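Local atomic coordinates of mannose-6-phosphate isomerase (Bacillus subtilis, PDB entry 1QWR), a protein that probably catalyses the interconversion of D-mannose 6-phosphate and D-fructose 6-phosphate, with one zinc ion bound per subunit. Residues T96-H101 and G173-L178. Numbering follows the deposited sequence.
Sequences TSIKVH and GTLHAL. With ZN (zinc ion), chain E; SO4 (sulfate ion), chain C.
The zinc site of this type 1 phosphomannose isomerase draws both histidines from segments 96-101 and 173-178: His101 NE2 and His176 NE2 bind the ion at 2.5 and 2.6 Å, each with the metal in its ring plane, and Glu119 and a water complete it. The rings meet obliquely, planes at 44°, with His101 CD2 at the edge of the other ring, 3.3 Å from His176 CE1. The far nitrogens are tied down: His176 ND1 gives a straight bond (2.7 Å) to Thr174 O, reached from above the carbonyl plane, and His101 ND1 bonds Ala193 O. In this cupin-type catalytic domain, the two backbones form a single antiparallel bridge, a hydrogen-bonded pair: Lys99 N to His176 O and His176 N to Lys99 O, each 2.8 Å. With CG between its backbone N and carbonyl carbon (chi1 51°), Lys99 sets that CG over one face of the His176 ring, a CH-pi contact 4.3 Å from the centroid. A bend at chi4 brings NZ to Thr96 OG1 (2.8 Å), Ser97 O and sulfate O4. Ser97 N and OG bind sulfate O1; Arg196, probably an active-site residue, also holds this anion, which probably comes from the crystallisation liquor but may mark the substrate phosphate. Leu178 O accepts from N and OG1 of Thr96, the hydroxyl on a lone pair at 3.0 Å. Ile98 CG2 packs on Leu175 CD1, and both side chains touch Leu157.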
# COMPACT_ATOMS: atom_id res chain seq x y z
N THR A 96 -1.71 0.88 -15.23
CA THR A 96 -0.36 0.52 -14.81
C THR A 96 -0.02 -0.74 -15.60
O THR A 96 -0.90 -1.33 -16.24
CB THR A 96 -0.22 0.20 -13.30
OG1 THR A 96 -0.94 -1.00 -12.99
CG2 THR A 96 -0.76 1.35 -12.45
N SER A 97 1.23 -1.17 -15.52
CA SER A 97 1.66 -2.37 -16.25
C SER A 97 1.00 -3.65 -15.73
O SER A 97 0.52 -3.69 -14.60
CB SER A 97 3.18 -2.51 -16.16
OG SER A 97 3.59 -2.86 -14.84
N ILE A 98 0.94 -4.67 -16.58
CA ILE A 98 0.36 -5.96 -16.15
C ILE A 98 1.57 -6.62 -15.51
O ILE A 98 2.66 -6.67 -16.12
CB ILE A 98 -0.17 -6.77 -17.36
CG1 ILE A 98 -1.34 -6.02 -18.00
CG2 ILE A 98 -0.63 -8.13 -16.91
CD1 ILE A 98 -1.98 -6.72 -19.17
N LYS A 99 1.40 -7.11 -14.29
CA LYS A 99 2.55 -7.64 -13.57
C LYS A 99 2.23 -8.71 -12.54
O LYS A 99 1.07 -9.01 -12.27
CB LYS A 99 3.23 -6.46 -12.86
CG LYS A 99 2.26 -5.61 -12.03
CD LYS A 99 2.89 -4.27 -11.65
CE LYS A 99 1.86 -3.31 -11.05
NZ LYS A 99 1.29 -2.38 -12.05
N VAL A 100 3.30 -9.26 -11.95
CA VAL A 100 3.20 -10.25 -10.89
C VAL A 100 4.34 -9.97 -9.90
O VAL A 100 5.44 -9.58 -10.31
CB VAL A 100 3.35 -11.70 -11.43
CG1 VAL A 100 4.60 -11.82 -12.26
CG2 VAL A 100 3.41 -12.69 -10.27
N HIS A 101 4.08 -10.17 -8.61
CA HIS A 101 5.10 -9.97 -7.59
C HIS A 101 5.47 -11.34 -7.06
O HIS A 101 4.59 -12.17 -6.84
CB HIS A 101 4.57 -9.13 -6.41
CG HIS A 101 4.15 -7.76 -6.79
ND1 HIS A 101 5.03 -6.83 -7.30
CD2 HIS A 101 2.95 -7.14 -6.71
CE1 HIS A 101 4.39 -5.70 -7.52
NE2 HIS A 101 3.12 -5.86 -7.17
N GLY A 173 2.25 -13.72 -6.53
CA GLY A 173 1.98 -14.75 -7.52
C GLY A 173 0.75 -14.41 -8.35
O GLY A 173 0.44 -15.09 -9.33
N THR A 174 0.03 -13.36 -7.96
CA THR A 174 -1.19 -12.96 -8.68
C THR A 174 -0.88 -12.03 -9.83
O THR A 174 -0.23 -11.01 -9.64
CB THR A 174 -2.18 -12.22 -7.73
OG1 THR A 174 -2.47 -13.06 -6.61
CG2 THR A 174 -3.47 -11.87 -8.46
N LEU A 175 -1.34 -12.38 -11.03
CA LEU A 175 -1.14 -11.53 -12.20
C LEU A 175 -2.16 -10.42 -12.02
O LEU A 175 -3.34 -10.69 -11.80
CB LEU A 175 -1.42 -12.31 -13.49
CG LEU A 175 -1.09 -11.55 -14.77
CD1 LEU A 175 0.41 -11.33 -14.88
CD2 LEU A 175 -1.62 -12.36 -15.95
N HIS A 176 -1.72 -9.17 -12.12
CA HIS A 176 -2.65 -8.08 -11.89
C HIS A 176 -2.18 -6.74 -12.45
O HIS A 176 -1.08 -6.62 -13.01
CB HIS A 176 -2.84 -7.88 -10.39
CG HIS A 176 -1.60 -7.44 -9.68
ND1 HIS A 176 -0.56 -8.30 -9.40
CD2 HIS A 176 -1.18 -6.21 -9.30
CE1 HIS A 176 0.45 -7.62 -8.88
NE2 HIS A 176 0.09 -6.35 -8.81
N ALA A 177 -3.05 -5.75 -12.29
CA ALA A 177 -2.77 -4.37 -12.69
C ALA A 177 -3.91 -3.46 -12.26
O ALA A 177 -5.09 -3.81 -12.39
CB ALA A 177 -2.58 -4.26 -14.19
N LEU A 178 -3.55 -2.30 -11.72
CA LEU A 178 -4.57 -1.32 -11.38
C LEU A 178 -4.79 -0.61 -12.73
O LEU A 178 -3.85 -0.46 -13.52
CB LEU A 178 -4.03 -0.32 -10.35
CG LEU A 178 -3.96 -0.80 -8.90
CD1 LEU A 178 -3.22 0.23 -8.06
CD2 LEU A 178 -5.38 -1.03 -8.37
ZN ZN E . 1.18 -4.35 -7.64
S SO4 C . 4.14 -0.26 -12.47
O1 SO4 C . 3.32 -0.44 -13.70
O2 SO4 C . 4.72 1.08 -12.44
O3 SO4 C . 5.20 -1.28 -12.42
O4 SO4 C . 3.26 -0.43 -11.30
O HOH W 1 1.56 -10.50 -7.43
O HOH W 2 2.71 -3.03 -6.01